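Local atomic coordinates of rubber oxygenase (Streptomyces sp., PDB entry 5O1L), a protein that cleaves the double bonds of poly(cis-1,4-isoprene) rubber with molecular oxygen, using a non-covalently bound heme b, to give oligo-isoprenoids with keto and aldehyde ends. Residues P108-K113 against Y257-Q262; W245-N250 against F361-I366; A312-G317 against L387-E392. All coordinates share one frame; numbering follows the deposited sequence.

Contact 1 (P108-K113 against Y257-Q262); sequences PSWADK and YLHVWQ. With EDO (1,2-ethanediol), chain G.
His259 reaches from helix 251-267 to the backbone around Asp112. One hydrogen bond joins the two segments: Asp112 N gives its hydrogen to His259 NE2 at 2.9 Å, with an N-H...N angle of 153°. The donor lies close to the imidazole plane, 15° out of it. NE2 is therefore the accepting nitrogen, and ND1 carries a hydrogen. His259 ND1 donates a weak bond to Gln262 OE1, 3.4 Å away, one turn further along the same helix. The imidazole is thus held at both nitrogens. CG of His259 stands anti to the backbone N (chi1 -168°), which carries the ring across to the loop.

The remaining contacts are van der Waals. At the ring edge, His259 CE1 lies 3.4 Å from Trp110 O. The indole brings its six-membered ring to the helix. Trp110 CH2 comes within 3.5 Å of Gln262 O, and Trp110 CZ3 lies 4.0 Å from Gln262 CB. Both His259 CE1 and the Gln262 carbonyl meet the indole at its edge. Pro108 CB lies over one indole face, within the type I turn from Pro108 to Ala111.

The polar ends have further partners. Trp110 NE1 is bonded to Asp272, and Gln262 NE2 to the backbone O of Pro276. Asp112 is an N-cap: its OD1 accepts from Ala115 N. A 1,2-ethanediol, probably from the crystallisation liquor, also binds Asp112, with its O2 3.1 Å from OD2.

The contact lies at the surface of this all-helical protein. It fastens the loop between helix 95-104 and helix 113-125 to helix 251-267. His259 also packs on Ala115 and Leu116, just inside helix 113-125.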
# COMPACT_ATOMS: atom_id res chain seq x y z
N PRO A 108 -6.76 -10.84 14.31
CA PRO A 108 -6.55 -10.41 15.69
C PRO A 108 -7.87 -10.44 16.48
O PRO A 108 -8.96 -10.24 15.93
CB PRO A 108 -6.09 -8.98 15.51
CG PRO A 108 -6.61 -8.53 14.23
CD PRO A 108 -6.63 -9.76 13.35
N SER A 109 -7.73 -10.53 17.81
CA SER A 109 -8.89 -10.56 18.68
C SER A 109 -9.75 -9.28 18.69
O SER A 109 -10.96 -9.29 18.95
CB SER A 109 -8.41 -10.78 20.16
OG SER A 109 -7.52 -9.72 20.53
N TRP A 110 -9.11 -8.16 18.26
CA TRP A 110 -9.73 -6.90 18.21
C TRP A 110 -10.31 -6.57 16.85
O TRP A 110 -10.88 -5.48 16.68
CB TRP A 110 -8.71 -5.82 18.60
CG TRP A 110 -7.34 -5.92 18.01
CD1 TRP A 110 -6.24 -6.50 18.51
CD2 TRP A 110 -6.92 -5.39 16.73
NE1 TRP A 110 -5.16 -6.38 17.68
CE2 TRP A 110 -5.59 -5.70 16.56
CE3 TRP A 110 -7.56 -4.67 15.74
CZ2 TRP A 110 -4.86 -5.27 15.45
CZ3 TRP A 110 -6.79 -4.26 14.63
CH2 TRP A 110 -5.49 -4.59 14.52
N ALA A 111 -10.24 -7.48 15.90
CA ALA A 111 -10.93 -7.25 14.62
C ALA A 111 -12.41 -7.23 14.79
O ALA A 111 -13.00 -8.09 15.52
CB ALA A 111 -10.56 -8.31 13.64
N ASP A 112 -13.08 -6.26 14.19
CA ASP A 112 -14.52 -6.10 14.28
C ASP A 112 -15.12 -6.32 12.89
O ASP A 112 -14.93 -5.51 11.99
CB ASP A 112 -14.78 -4.73 14.80
CG ASP A 112 -16.23 -4.45 15.04
OD1 ASP A 112 -17.06 -4.44 14.11
OD2 ASP A 112 -16.59 -4.21 16.23
N LYS A 113 -15.84 -7.41 12.73
CA LYS A 113 -16.36 -7.83 11.43
C LYS A 113 -17.26 -6.76 10.87
O LYS A 113 -17.16 -6.46 9.62
CB LYS A 113 -17.19 -9.12 11.58
CG LYS A 113 -18.01 -9.52 10.32
CD LYS A 113 -18.97 -10.73 10.47
CE LYS A 113 -19.40 -11.27 9.09
NZ LYS A 113 -19.67 -10.23 8.06
N TYR A 257 -12.76 2.62 7.78
CA TYR A 257 -11.61 2.60 6.88
C TYR A 257 -10.31 2.45 7.67
O TYR A 257 -9.43 1.62 7.32
CB TYR A 257 -11.58 3.87 5.99
CG TYR A 257 -10.45 3.96 5.02
CD1 TYR A 257 -10.52 3.33 3.84
CD2 TYR A 257 -9.32 4.67 5.28
CE1 TYR A 257 -9.49 3.44 2.92
CE2 TYR A 257 -8.28 4.80 4.37
CZ TYR A 257 -8.38 4.15 3.20
OH TYR A 257 -7.29 4.22 2.30
N LEU A 258 -10.11 3.20 8.73
CA LEU A 258 -8.96 3.01 9.59
C LEU A 258 -8.86 1.58 10.10
O LEU A 258 -7.79 0.98 10.07
CB LEU A 258 -9.01 3.97 10.78
CG LEU A 258 -7.88 3.81 11.81
CD1 LEU A 258 -6.52 4.07 11.23
CD2 LEU A 258 -8.16 4.83 12.91
N HIS A 259 -9.97 1.04 10.53
CA HIS A 259 -10.01 -0.34 11.06
C HIS A 259 -9.55 -1.34 10.04
O HIS A 259 -8.77 -2.25 10.36
CB HIS A 259 -11.37 -0.65 11.64
CG HIS A 259 -11.41 -1.90 12.45
ND1 HIS A 259 -10.70 -2.00 13.63
CD2 HIS A 259 -12.00 -3.09 12.27
CE1 HIS A 259 -10.88 -3.24 14.12
NE2 HIS A 259 -11.69 -3.88 13.35
N VAL A 260 -10.03 -1.22 8.81
CA VAL A 260 -9.51 -2.11 7.74
C VAL A 260 -8.01 -2.04 7.66
O VAL A 260 -7.34 -3.09 7.55
CB VAL A 260 -10.17 -1.77 6.41
CG1 VAL A 260 -9.51 -2.50 5.25
CG2 VAL A 260 -11.64 -2.00 6.38
N TRP A 261 -7.43 -0.87 7.65
CA TRP A 261 -6.00 -0.67 7.57
C TRP A 261 -5.27 -1.12 8.80
O TRP A 261 -4.15 -1.64 8.73
CB TRP A 261 -5.64 0.75 7.10
CG TRP A 261 -5.88 0.90 5.66
CD1 TRP A 261 -7.00 1.27 4.99
CD2 TRP A 261 -4.91 0.53 4.65
NE1 TRP A 261 -6.77 1.15 3.62
CE2 TRP A 261 -5.50 0.76 3.41
CE3 TRP A 261 -3.63 0.07 4.72
CZ2 TRP A 261 -4.82 0.52 2.20
CZ3 TRP A 261 -2.93 -0.12 3.56
CH2 TRP A 261 -3.55 0.06 2.31
N GLN A 262 -5.86 -1.03 9.98
CA GLN A 262 -5.24 -1.52 11.20
C GLN A 262 -5.16 -3.06 11.17
O GLN A 262 -4.11 -3.62 11.44
CB GLN A 262 -6.03 -1.06 12.44
CG GLN A 262 -6.00 0.43 12.79
CD GLN A 262 -7.04 0.79 13.79
OE1 GLN A 262 -8.16 0.26 13.82
NE2 GLN A 262 -6.63 1.74 14.65
C1 EDO G . -18.81 -6.76 15.66
O1 EDO G . -18.70 -7.32 14.34
C2 EDO G . -19.70 -5.52 15.66
O2 EDO G . -19.54 -4.78 16.87

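Contact 2 (W245-N250 against F361-I366); sequences WGVRVN and FREGLI
Two C-terminal helix caps meet here, with Arg248 and Glu363 at the centre. Gly246 closes helix 224-244 and Gly364 closes helix 345-362, each in a Schellman motif with positive phi. Just past the first cap, Arg248 N donates to Glu363 OE2 at 2.9 Å. The bond is nearly straight, at 166°. The N-H comes from above the carboxylate plane, 66° out of it. Val247 CG1 also touches this oxygen, at 3.5 Å. OE2 also forms a salt bridge to Lys126, which would probably favour the ionised carboxylate.

The arginine uses its aliphatic part in this contact. Arg248 CG packs against Glu363 CD at 3.7 Å. Its guanidinium does not pair with the carboxylate: Arg248 NE stays 6.1 Å from Glu363 OE1. Bends at chi2 (-42°) and chi3 take the chain past Leu365, whose CD1 lies 3.7 Å from Arg248 CD. These two side chains cross at about a right angle.

The contact is surface packing away from the heme. It ties the connection between helices 224-244 and 251-267 to the end of helix 345-362, next to a glycine-closed Schellman motif on each segment.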
# COMPACT_ATOMS: atom_id res chain seq x y z
N TRP A 245 -10.65 16.92 -0.79
CA TRP A 245 -11.46 17.02 -2.01
C TRP A 245 -12.92 17.19 -1.77
O TRP A 245 -13.65 17.42 -2.76
CB TRP A 245 -11.24 15.77 -2.88
CG TRP A 245 -9.91 15.63 -3.52
CD1 TRP A 245 -8.94 16.55 -3.61
CD2 TRP A 245 -9.45 14.50 -4.22
NE1 TRP A 245 -7.88 16.04 -4.29
CE2 TRP A 245 -8.17 14.79 -4.71
CE3 TRP A 245 -9.99 13.25 -4.49
CZ2 TRP A 245 -7.44 13.84 -5.47
CZ3 TRP A 245 -9.27 12.33 -5.23
CH2 TRP A 245 -8.02 12.66 -5.73
N GLY A 246 -13.39 17.06 -0.56
CA GLY A 246 -14.80 17.12 -0.24
C GLY A 246 -15.57 15.88 -0.50
O GLY A 246 -16.79 15.86 -0.55
N VAL A 247 -14.88 14.76 -0.57
CA VAL A 247 -15.61 13.53 -0.53
C VAL A 247 -16.37 13.45 0.81
O VAL A 247 -15.77 13.83 1.87
CB VAL A 247 -14.63 12.32 -0.71
CG1 VAL A 247 -15.37 10.99 -0.54
CG2 VAL A 247 -13.88 12.43 -2.01
N ARG A 248 -17.60 12.93 0.79
CA ARG A 248 -18.37 12.82 2.03
C ARG A 248 -17.90 11.61 2.82
O ARG A 248 -18.09 10.46 2.44
CB ARG A 248 -19.86 12.82 1.77
CG ARG A 248 -20.35 14.13 1.11
CD ARG A 248 -19.79 15.52 1.60
NE ARG A 248 -20.56 15.95 2.77
CZ ARG A 248 -20.22 16.92 3.63
NH1 ARG A 248 -20.99 17.15 4.71
NH2 ARG A 248 -19.12 17.65 3.45
N VAL A 249 -17.10 11.89 3.85
CA VAL A 249 -16.56 10.89 4.75
C VAL A 249 -17.11 11.16 6.15
O VAL A 249 -16.50 12.00 6.85
CB VAL A 249 -15.05 10.85 4.73
CG1 VAL A 249 -14.58 9.62 5.55
CG2 VAL A 249 -14.50 10.75 3.32
N ASN A 250 -18.17 10.43 6.49
CA ASN A 250 -18.70 10.60 7.81
C ASN A 250 -17.80 9.90 8.82
O ASN A 250 -16.90 9.10 8.46
CB ASN A 250 -20.12 10.22 7.88
CG ASN A 250 -20.39 8.73 7.60
OD1 ASN A 250 -19.59 7.86 7.94
ND2 ASN A 250 -21.56 8.41 7.03
N PHE A 361 -20.71 17.27 -7.07
CA PHE A 361 -21.80 16.75 -7.92
C PHE A 361 -21.99 15.24 -7.68
O PHE A 361 -23.10 14.75 -7.54
CB PHE A 361 -21.47 17.02 -9.39
CG PHE A 361 -22.43 16.39 -10.34
CD1 PHE A 361 -23.72 16.83 -10.35
CD2 PHE A 361 -22.01 15.41 -11.21
CE1 PHE A 361 -24.65 16.24 -11.20
CE2 PHE A 361 -22.91 14.86 -12.12
CZ PHE A 361 -24.20 15.24 -12.07
N ARG A 362 -20.88 14.49 -7.70
CA ARG A 362 -21.00 13.02 -7.50
C ARG A 362 -21.51 12.63 -6.12
O ARG A 362 -22.14 11.61 -5.98
CB ARG A 362 -19.69 12.35 -7.80
CG ARG A 362 -19.24 12.48 -9.26
CD ARG A 362 -20.23 11.92 -10.17
NE ARG A 362 -19.70 11.99 -11.55
CZ ARG A 362 -20.47 11.73 -12.60
NH1 ARG A 362 -21.70 11.36 -12.43
NH2 ARG A 362 -19.91 11.79 -13.78
N GLU A 363 -21.23 13.50 -5.16
CA GLU A 363 -21.77 13.37 -3.80
C GLU A 363 -23.18 13.82 -3.64
O GLU A 363 -23.71 13.74 -2.52
CB GLU A 363 -20.83 14.16 -2.83
CG GLU A 363 -19.52 13.45 -2.72
CD GLU A 363 -19.70 12.15 -1.91
OE1 GLU A 363 -20.85 11.69 -1.58
OE2 GLU A 363 -18.69 11.60 -1.49
N GLY A 364 -23.80 14.32 -4.68
CA GLY A 364 -25.20 14.69 -4.65
C GLY A 364 -25.45 16.04 -3.97
O GLY A 364 -26.60 16.32 -3.63
N LEU A 365 -24.45 16.90 -3.89
CA LEU A 365 -24.59 18.11 -3.16
C LEU A 365 -24.91 19.33 -3.99
O LEU A 365 -25.36 20.35 -3.41
CB LEU A 365 -23.25 18.42 -2.42
CG LEU A 365 -22.83 17.36 -1.43
CD1 LEU A 365 -21.42 17.72 -0.91
CD2 LEU A 365 -23.82 17.23 -0.33
N ILE A 366 -24.59 19.31 -5.26
CA ILE A 366 -24.85 20.43 -6.15
C ILE A 366 -25.42 19.96 -7.44
O ILE A 366 -25.18 18.81 -7.86
CB ILE A 366 -23.58 21.30 -6.42
CG1 ILE A 366 -22.47 20.49 -7.16
CG2 ILE A 366 -23.03 21.88 -5.13
CD1 ILE A 366 -21.31 21.26 -7.61

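Contact 3 (A312-G317 against L387-E392); sequences AELDAG and LLFLSE
Leu388 of helix 373-393 packs on Leu314 and Ala316, in the turn that follows helix 298-313, and Phe389 packs on Leu314. Leu388 offers one methyl, CD1, to three consecutive residues. Leu388 CD1 lies 4.1 Å from Leu314 CB and 4.2 Å from Ala316 CB. CG of Leu388 stands anti to the carbonyl carbon (chi1 -69°), and the extended chi2 of 165° sends CD1 toward the turn. The other leucine meets the ring: Leu314 CD1 lies 4.0 Å from Phe389 CE1, approaching it obliquely. The two side chains cross at about a right angle. Leu314 also rests on Phe385, one turn earlier on the same helix.

The backbone contributes one more touch. Leu388 CD1 sits 4.0 Å from Asp315 N. Asp315 is the centre of an inverse gamma turn, in which Ala316 N makes a weak bond to Leu314 O. The turn brings Leu314 and Ala316 round the same methyl.

Phe389 also meets Arg170 in a cation-pi interaction. The side-chain contacts between the segments are apolar, so the join rests on the fit of methyls and a ring and not on directional bonds; it is only partly buried.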
# COMPACT_ATOMS: atom_id res chain seq x y z
N ALA A 312 0.16 5.29 -19.00
CA ALA A 312 -0.10 5.85 -20.30
C ALA A 312 -0.41 4.77 -21.35
O ALA A 312 -1.20 5.02 -22.27
CB ALA A 312 1.07 6.73 -20.74
N GLU A 313 0.15 3.59 -21.18
CA GLU A 313 -0.13 2.42 -22.06
C GLU A 313 -1.47 1.70 -21.86
O GLU A 313 -1.92 0.95 -22.73
CB GLU A 313 0.98 1.39 -21.93
CG GLU A 313 2.26 1.79 -22.66
CD GLU A 313 3.31 0.68 -22.68
OE1 GLU A 313 3.29 -0.22 -21.76
OE2 GLU A 313 4.15 0.73 -23.61
N LEU A 314 -2.15 1.94 -20.74
CA LEU A 314 -3.43 1.31 -20.46
C LEU A 314 -4.44 1.86 -21.42
O LEU A 314 -4.28 2.99 -21.94
CB LEU A 314 -3.87 1.68 -19.03
CG LEU A 314 -3.02 1.14 -17.89
CD1 LEU A 314 -3.53 1.61 -16.54
CD2 LEU A 314 -3.02 -0.39 -17.91
N ASP A 315 -5.53 1.13 -21.61
CA ASP A 315 -6.61 1.56 -22.51
C ASP A 315 -7.59 2.44 -21.75
O ASP A 315 -8.79 2.20 -21.77
CB ASP A 315 -7.34 0.36 -23.14
CG ASP A 315 -8.30 0.78 -24.28
OD1 ASP A 315 -7.96 1.68 -25.09
OD2 ASP A 315 -9.41 0.20 -24.38
N ALA A 316 -7.08 3.44 -21.04
CA ALA A 316 -7.89 4.21 -20.13
C ALA A 316 -8.11 5.64 -20.61
O ALA A 316 -9.03 6.25 -20.12
CB ALA A 316 -7.26 4.24 -18.76
N GLY A 317 -7.32 6.17 -21.51
CA GLY A 317 -7.43 7.57 -21.90
C GLY A 317 -6.59 8.48 -21.03
O GLY A 317 -6.76 9.70 -21.06
N LEU A 387 -10.90 0.60 -12.92
CA LEU A 387 -11.45 -0.67 -13.36
C LEU A 387 -10.38 -1.58 -13.88
O LEU A 387 -10.39 -2.80 -13.59
CB LEU A 387 -12.51 -0.43 -14.40
CG LEU A 387 -13.78 0.22 -13.95
CD1 LEU A 387 -14.59 0.42 -15.23
CD2 LEU A 387 -14.59 -0.59 -12.91
N LEU A 388 -9.41 -1.03 -14.59
CA LEU A 388 -8.32 -1.85 -15.10
C LEU A 388 -7.47 -2.38 -13.94
O LEU A 388 -7.05 -3.55 -13.98
CB LEU A 388 -7.49 -1.14 -16.14
CG LEU A 388 -8.24 -0.91 -17.44
CD1 LEU A 388 -7.55 0.12 -18.34
CD2 LEU A 388 -8.51 -2.22 -18.25
N PHE A 389 -7.20 -1.58 -12.91
CA PHE A 389 -6.44 -2.06 -11.75
C PHE A 389 -7.24 -3.03 -10.93
O PHE A 389 -6.63 -3.93 -10.37
CB PHE A 389 -5.96 -0.88 -10.91
CG PHE A 389 -4.61 -0.36 -11.30
CD1 PHE A 389 -4.14 -0.41 -12.61
CD2 PHE A 389 -3.80 0.24 -10.33
CE1 PHE A 389 -2.89 0.05 -12.95
CE2 PHE A 389 -2.54 0.73 -10.68
CZ PHE A 389 -2.09 0.63 -11.99
N LEU A 390 -8.56 -2.93 -10.87
CA LEU A 390 -9.38 -3.99 -10.29
C LEU A 390 -9.28 -5.28 -11.11
O LEU A 390 -9.08 -6.35 -10.53
CB LEU A 390 -10.86 -3.60 -10.18
CG LEU A 390 -11.28 -2.59 -9.13
CD1 LEU A 390 -12.73 -2.16 -9.38
CD2 LEU A 390 -11.17 -3.24 -7.76
N SER A 391 -9.44 -5.20 -12.43
CA SER A 391 -9.35 -6.38 -13.31
C SER A 391 -8.03 -7.13 -13.21
O SER A 391 -8.04 -8.34 -13.08
CB SER A 391 -9.55 -6.00 -14.79
OG SER A 391 -10.91 -5.74 -15.07
N GLU A 392 -6.91 -6.41 -13.27
CA GLU A 392 -5.59 -7.01 -13.39
C GLU A 392 -5.12 -7.81 -12.19
O GLU A 392 -4.64 -8.93 -12.35
CB GLU A 392 -4.54 -5.94 -13.75
CG GLU A 392 -3.10 -6.43 -13.97
CD GLU A 392 -2.97 -7.77 -14.71
OE1 GLU A 392 -3.68 -7.98 -15.72
OE2 GLU A 392 -2.17 -8.63 -14.29

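The three contacts are separate. The centres of contacts 1 and 2 are about 25 Å apart, and their nearest atoms about 7 Å. Contact 1 lies on helix 251-267, and contact 2 uses the loop that leads into it. Contacts 2 and 3 also have centres about 25 Å apart. They are linked by helices 345-362 and 373-393, which follow each other in the chain. Contacts 1 and 3 are the farthest apart, at about 30 Å between centres. None of the three forms part of the heme site. The side chain of Gln262 in contact 1 is about 11 Å from the heme, and that of Phe389 in contact 3 about 12 Å.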